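Local coordinates for putative cell adhesion protein (Parabacteroides distasonis, PDB 3LIU) that probably serves as a pilus subunit of the FimA/Mfa1 fimbrillin family, with a presumed role in cell adhesion, at residues L21-E26 and A41-L46; V87-A92 and G124-S129; I367-E372 and S380-A385. All coordinates share one frame; numbering follows the deposited sequence.

Contact 1 of 3, residues L21-E26 and A41-L46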
# COMPACT_ATOMS: atom_id res chain seq x y z
N LEU A 21 1.68 23.15 -13.03
CA LEU A 21 1.07 22.54 -11.84
C LEU A 21 2.15 22.30 -10.79
O LEU A 21 3.22 21.87 -11.14
CB LEU A 21 0.32 21.25 -12.24
CG LEU A 21 -0.53 20.55 -11.19
CD1 LEU A 21 -1.75 19.87 -11.83
CD2 LEU A 21 0.28 19.55 -10.36
N ALA A 22 1.90 22.64 -9.53
CA ALA A 22 2.84 22.41 -8.44
C ALA A 22 2.27 21.43 -7.41
O ALA A 22 1.07 21.54 -7.03
CB ALA A 22 3.23 23.72 -7.80
N ILE A 23 3.07 20.43 -7.01
CA ILE A 23 2.63 19.46 -5.95
C ILE A 23 3.39 19.63 -4.64
O ILE A 23 4.56 20.09 -4.62
CB ILE A 23 2.72 17.98 -6.44
CG1 ILE A 23 4.19 17.55 -6.64
CG2 ILE A 23 1.94 17.82 -7.78
CD1 ILE A 23 4.92 17.05 -5.38
N LYS A 24 2.73 19.30 -3.54
CA LYS A 24 3.35 19.36 -2.23
C LYS A 24 4.26 18.16 -2.05
O LYS A 24 3.86 17.04 -2.36
CB LYS A 24 2.30 19.37 -1.14
CG LYS A 24 2.84 19.69 0.25
CD LYS A 24 1.84 19.22 1.33
CE LYS A 24 0.63 20.14 1.42
NZ LYS A 24 -0.55 19.48 2.07
N SER A 25 5.47 18.39 -1.55
CA SER A 25 6.50 17.34 -1.47
C SER A 25 7.10 17.27 -0.05
O SER A 25 7.35 18.32 0.56
CB SER A 25 7.62 17.62 -2.49
OG SER A 25 8.24 16.42 -2.93
N GLU A 26 7.35 16.05 0.43
CA GLU A 26 7.91 15.82 1.79
C GLU A 26 9.45 15.82 1.82
O GLU A 26 10.12 14.92 1.29
CB GLU A 26 7.36 14.50 2.37
CG GLU A 26 5.86 14.28 2.12
CD GLU A 26 5.22 13.29 3.09
OE1 GLU A 26 5.92 12.40 3.64
OE2 GLU A 26 4.00 13.42 3.30
N ALA A 41 9.26 9.11 -0.08
CA ALA A 41 8.58 10.36 -0.42
C ALA A 41 9.04 10.91 -1.77
O ALA A 41 8.59 11.98 -2.18
CB ALA A 41 8.80 11.43 0.71
N ASP A 42 9.95 10.22 -2.47
CA ASP A 42 10.44 10.79 -3.73
C ASP A 42 9.28 10.94 -4.78
O ASP A 42 8.43 10.07 -4.91
CB ASP A 42 11.54 9.93 -4.38
CG ASP A 42 12.84 9.88 -3.58
OD1 ASP A 42 13.01 10.63 -2.59
OD2 ASP A 42 13.70 9.07 -3.97
N VAL A 43 9.32 12.05 -5.51
CA VAL A 43 8.47 12.34 -6.64
C VAL A 43 9.37 12.54 -7.81
O VAL A 43 10.02 13.57 -7.94
CB VAL A 43 7.63 13.58 -6.37
CG1 VAL A 43 6.89 14.01 -7.62
CG2 VAL A 43 6.69 13.29 -5.16
N ASN A 44 9.46 11.54 -8.66
CA ASN A 44 10.39 11.59 -9.81
C ASN A 44 9.71 12.04 -11.09
O ASN A 44 10.22 12.83 -11.86
CB ASN A 44 10.96 10.20 -9.99
CG ASN A 44 11.70 9.73 -8.79
OD1 ASN A 44 12.47 10.47 -8.22
ND2 ASN A 44 11.48 8.48 -8.40
N THR A 45 8.51 11.51 -11.33
CA THR A 45 7.75 11.86 -12.52
C THR A 45 6.36 12.23 -12.07
O THR A 45 5.89 11.72 -11.04
CB THR A 45 7.63 10.70 -13.56
OG1 THR A 45 6.90 9.61 -12.98
CG2 THR A 45 9.00 10.21 -14.07
N LEU A 46 5.72 13.11 -12.84
CA LEU A 46 4.29 13.40 -12.69
C LEU A 46 3.55 13.17 -14.00
O LEU A 46 3.95 13.66 -15.08
CB LEU A 46 4.07 14.84 -12.24
CG LEU A 46 4.59 15.09 -10.83
CD1 LEU A 46 4.51 16.58 -10.54
CD2 LEU A 46 3.78 14.33 -9.80

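Contact 2 of 3, residues V87-A92 and G124-S129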
# COMPACT_ATOMS: atom_id res chain seq x y z
N VAL A 87 -6.27 15.28 -12.54
CA VAL A 87 -5.71 14.36 -11.56
C VAL A 87 -4.21 14.18 -11.84
O VAL A 87 -3.76 14.16 -12.99
CB VAL A 87 -6.50 13.01 -11.51
CG1 VAL A 87 -6.69 12.42 -12.92
CG2 VAL A 87 -5.82 12.00 -10.57
N VAL A 88 -3.43 14.05 -10.78
CA VAL A 88 -2.01 13.95 -10.88
C VAL A 88 -1.60 12.63 -10.28
O VAL A 88 -2.02 12.29 -9.16
CB VAL A 88 -1.34 15.09 -10.10
CG1 VAL A 88 0.20 15.02 -10.19
CG2 VAL A 88 -1.88 16.42 -10.61
N VAL A 89 -0.75 11.91 -11.00
CA VAL A 89 -0.16 10.67 -10.54
C VAL A 89 1.36 10.81 -10.50
O VAL A 89 2.00 11.12 -11.50
CB VAL A 89 -0.55 9.46 -11.46
CG1 VAL A 89 0.21 8.16 -10.99
CG2 VAL A 89 -2.07 9.23 -11.45
N ALA A 90 1.95 10.54 -9.35
CA ALA A 90 3.42 10.50 -9.23
C ALA A 90 3.95 9.10 -9.43
O ALA A 90 3.38 8.11 -8.93
CB ALA A 90 3.88 11.02 -7.83
N ASN A 91 5.08 9.03 -10.14
CA ASN A 91 5.92 7.83 -10.21
C ASN A 91 5.25 6.64 -10.93
O ASN A 91 5.47 5.49 -10.59
CB ASN A 91 6.39 7.43 -8.81
CG ASN A 91 7.22 8.53 -8.13
OD1 ASN A 91 7.97 9.23 -8.80
ND2 ASN A 91 7.04 8.73 -6.82
N ALA A 92 4.39 6.92 -11.90
CA ALA A 92 3.78 5.85 -12.68
C ALA A 92 4.84 5.08 -13.45
O ALA A 92 5.73 5.68 -14.10
CB ALA A 92 2.72 6.41 -13.62
N GLY A 124 10.27 5.06 -7.19
CA GLY A 124 9.40 5.96 -6.46
C GLY A 124 8.06 5.26 -6.31
O GLY A 124 7.63 4.53 -7.19
N LEU A 125 7.41 5.45 -5.18
CA LEU A 125 6.13 4.81 -4.90
C LEU A 125 5.02 5.56 -5.64
O LEU A 125 5.04 6.79 -5.72
CB LEU A 125 5.85 4.81 -3.40
CG LEU A 125 6.89 4.06 -2.57
CD1 LEU A 125 6.56 4.14 -1.13
CD2 LEU A 125 6.93 2.58 -3.03
N THR A 126 4.07 4.83 -6.19
CA THR A 126 3.00 5.49 -6.91
C THR A 126 2.16 6.30 -5.92
O THR A 126 1.75 5.79 -4.88
CB THR A 126 2.08 4.51 -7.65
OG1 THR A 126 2.86 3.52 -8.34
CG2 THR A 126 1.20 5.31 -8.65
N MSE A 127 1.87 7.55 -6.25
CA MSE A 127 1.00 8.41 -5.42
C MSE A 127 0.01 9.14 -6.33
O MSE A 127 0.31 9.36 -7.50
CB MSE A 127 1.83 9.50 -4.71
CG MSE A 127 2.98 9.01 -3.90
SE MSE A 127 4.35 10.37 -3.81
CE MSE A 127 5.72 9.28 -2.90
N SER A 128 -1.13 9.55 -5.79
CA SER A 128 -2.08 10.34 -6.56
C SER A 128 -2.73 11.44 -5.76
O SER A 128 -2.83 11.35 -4.57
CB SER A 128 -3.21 9.47 -7.09
OG SER A 128 -3.74 8.65 -6.07
N SER A 129 -3.18 12.46 -6.48
CA SER A 129 -4.04 13.51 -5.96
C SER A 129 -5.48 13.09 -6.06
O SER A 129 -5.80 12.07 -6.64
CB SER A 129 -3.84 14.77 -6.79
OG SER A 129 -4.49 14.69 -8.06

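Contact 3 of 3, residues I367-E372 and S380-A385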
# COMPACT_ATOMS: atom_id res chain seq x y z
N ILE A 367 3.07 -16.71 23.14
CA ILE A 367 2.74 -17.32 24.43
C ILE A 367 2.70 -18.86 24.42
O ILE A 367 2.21 -19.48 25.36
CB ILE A 367 1.40 -16.74 25.00
CG1 ILE A 367 0.21 -17.16 24.13
CG2 ILE A 367 1.50 -15.18 25.10
CD1 ILE A 367 -1.14 -17.02 24.86
N GLY A 368 3.24 -19.47 23.38
CA GLY A 368 3.21 -20.92 23.25
C GLY A 368 3.79 -21.30 21.91
O GLY A 368 4.19 -20.41 21.14
N PRO A 369 3.90 -22.62 21.63
CA PRO A 369 4.49 -23.06 20.39
C PRO A 369 3.57 -22.71 19.22
O PRO A 369 2.35 -22.77 19.34
CB PRO A 369 4.58 -24.58 20.55
CG PRO A 369 4.15 -24.89 21.94
CD PRO A 369 3.31 -23.74 22.38
N GLY A 370 4.19 -22.37 18.10
CA GLY A 370 3.48 -22.08 16.89
C GLY A 370 3.20 -23.35 16.13
O GLY A 370 3.37 -24.45 16.63
N SER A 371 2.78 -23.17 14.89
CA SER A 371 2.45 -24.28 14.00
C SER A 371 3.65 -24.61 13.18
O SER A 371 4.41 -23.72 12.78
CB SER A 371 1.31 -23.89 13.05
OG SER A 371 1.06 -24.92 12.10
N GLU A 372 3.78 -25.89 12.84
CA GLU A 372 4.85 -26.31 11.95
C GLU A 372 4.54 -25.87 10.51
O GLU A 372 5.43 -25.86 9.69
CB GLU A 372 5.17 -27.83 12.08
CG GLU A 372 5.68 -28.15 13.48
CD GLU A 372 6.16 -29.61 13.71
OE1 GLU A 372 5.67 -30.52 13.00
OE2 GLU A 372 7.02 -29.85 14.63
N SER A 380 -3.65 -24.11 19.07
CA SER A 380 -3.92 -22.70 19.42
C SER A 380 -2.94 -21.83 18.67
O SER A 380 -1.78 -22.24 18.43
CB SER A 380 -3.68 -22.42 20.90
OG SER A 380 -3.99 -23.55 21.71
N THR A 381 -3.37 -20.62 18.33
CA THR A 381 -2.51 -19.67 17.62
C THR A 381 -1.24 -19.35 18.46
O THR A 381 -0.15 -19.24 17.92
CB THR A 381 -3.27 -18.35 17.32
OG1 THR A 381 -3.68 -17.77 18.56
CG2 THR A 381 -4.54 -18.60 16.45
N ASN A 382 -1.42 -19.24 19.77
CA ASN A 382 -0.33 -18.92 20.73
C ASN A 382 0.40 -17.61 20.46
O ASN A 382 1.58 -17.43 20.83
CB ASN A 382 0.66 -20.09 20.84
CG ASN A 382 0.09 -21.24 21.64
OD1 ASN A 382 -0.74 -21.03 22.50
ND2 ASN A 382 0.54 -22.45 21.35
N VAL A 383 -0.34 -16.66 19.88
CA VAL A 383 0.19 -15.34 19.60
C VAL A 383 -0.90 -14.31 19.85
O VAL A 383 -2.06 -14.54 19.60
CB VAL A 383 0.76 -15.23 18.17
CG1 VAL A 383 -0.31 -15.50 17.10
CG2 VAL A 383 1.44 -13.87 17.97
N SER A 384 -0.49 -13.20 20.43
CA SER A 384 -1.34 -12.03 20.63
C SER A 384 -0.65 -10.88 19.88
O SER A 384 0.60 -10.77 19.91
CB SER A 384 -1.43 -11.75 22.13
OG SER A 384 -1.98 -10.49 22.36
N ALA A 385 -1.43 -10.09 19.15
CA ALA A 385 -0.89 -9.00 18.35
C ALA A 385 -1.51 -7.66 18.70
O ALA A 385 -2.69 -7.57 18.92
CB ALA A 385 -1.09 -9.28 16.86

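Contact 1 of 3, residues L21-E26 and A41-L46
Ile23 and Val43 meet because each first torsion turns a methyl toward the other. In Ile23, CG1 sits between the backbone N and the carbonyl carbon (chi1 68°), which turns the ethyl arm toward Val43. In Val43, CG1 lies anti to the backbone N (chi1 172°), leaving CG2 beside that N to face Ile23. The two side chains then reach tip to tip, with Ile23 CD1 4.2 Å from Val43 CG2. The other branch of Ile23 serves a second partner: Leu46 crosses it at a slant and sets CD1 4.0 Å from Ile23 CG2, about as close to it as to CG1. One isoleucine thus engages two apolar neighbours.

Nearer the loop end, Val43 CG2 also lies 4.1 Å from Ser25 OG, a plain van der Waals approach. Beyond it, Ala41 CB packs 3.8 Å from Glu26 CB and touches the Glu26 carbonyl O as well. Ile23-Glu26 and Ala41-Leu46 run nearly antiparallel, 164° apart, yet no hydrogen bond joins them. They draw apart along their length: the CA atoms of Glu26 and Ala41 are 5.9 Å from each other, those of Ile23 and Leu46 9.2 Å. The contact therefore illustrates how a strand end and a loop leading into another strand can be joined through side chains alone.

Several of their hydrogen bonds go to neighbouring strands and loops. Ile23 is joined to Lys72 of strand 71-80 by backbone hydrogen bonding, and the amino group of Lys72 is hydrogen-bonded to Val43 O. Strand 45-52, which starts just after Asn44, runs between strands 57-66 and 82-90; Val43 rests on Ala64 of the former, and Leu46 on Val88 and Ala90 of the latter, while Ile23 meets Val43 and Leu46 from strand 16-24.

Contact 2 of 3, residues V87-A92 and G124-S129
Asn91 leans over the loop at Gly124 and Leu125, and every atom of its side chain has something to meet. CB lies 3.4 Å from Leu125 O and almost as close to Gly124 O. CG comes next, 3.8 Å from Gly124 CA, where a side chain on Gly124 would clash; the backbone angles there also call for glycine. At the tip, ND2 donates to Leu125 O at 3.0 Å in a fairly straight bond (166°). The acceptor lies in the plane of the amide, although the donor stands above the carbonyl plane. Further partners are Asp42 O for ND2 and, for OD1, Asn44 N and weakly Thr45 N, so that bonds at both ends fix the rotation of the amide. With an alanine at this position, Leu125 O and Asp42 O would probably lose their donor and Asn44 N its acceptor, leaving the loops they belong to less firmly joined.

Away from this corner the strands bond directly. Ala90 N gives to Met127 O at 2.7 Å, and Met127 N, in a selenomethionine, returns the bond to Ala90 O at 3.1 Å. Ala90 CB packs 4.0 Å from Met127 CB on one face; on the other lie Val89 and Ser128, whose hydroxyl is hydrogen-bonded to Asp174. At Ser129 a side chain stands in for backbone: its OG accepts a hydrogen bond from Val88 N at 3.0 Å, while its own N binds Val88 O.

This is antiparallel sheet pairing between strands 82-90 and 127-136, sealed at one end by an asparagine, in a domain consistent with the transthyretin-like beta-sandwich of fimbrillins.

Contact 3 of 3, residues I367-E372 and S380-A385
Gly368 and Asn382 bring the two backbones together, their CA atoms 4.8 Å apart, where the chain segments pass at 126° without forming a regular ladder. The motif is a beta-hairpin of strands 358-366 and 383-391 with a long connecting loop, and this contact closes the base of that loop. Ile367 N donates to Asn382 O at 2.8 Å in a nearly straight bond, though the donor stands well above the carbonyl plane. The same oxygen is touched by the Ile367 side chain, whose CG1 lies 3.6 Å from Asn382 O.

Asn382 carries most of the remaining contact. Its backbone takes up a left-handed conformation, and its CG, beside the backbone N (chi1 -74°), extends across the glycine. CG stands 3.5 Å from Gly368 CA, on the side where a CB would point, which leaves no room there for a side chain. The pyrrolidine ring of Pro369 lies across the asparagine, with CD 3.2 Å from ND2. Pro369 N is no acceptor for ND2, which bonds to the carbonyl O of the same residue instead.

Other strands hold the loop from outside: Tyr193 and Tyr333 send their hydroxyls to Ile367 O and Gly368 O, respectively, and Val383 rests on Tyr333 and Leu364. The amide of Asn382 adds a bond to the one made by its backbone O. Asn382 ND2 reaches Pro369 O at 2.7 Å, with an N-H...O angle of 177° and the acceptor almost exactly in the amide plane.

In the fold
Contacts 1 and 2 form one neighbourhood, their centres about 8 Å apart, because strands 45-52 and 82-90 are adjacent. The measure of the link is Asp42 O at 2.7 Å from Asn91 ND2 and Asn44 N at 2.8 Å from Asn91 OD1. Leu21 CD1, 3.7 Å from Val88 CG2, adds an apolar bridge. Contact 3 stands apart, on the opposite side of the chain's centre: its centre is about 43 Å from contact 1 and 40 Å from contact 2, with nearest atoms about 26 and 24 Å away. Contacts 2 and 3 each use an asparagine amide to bind a loop carbonyl.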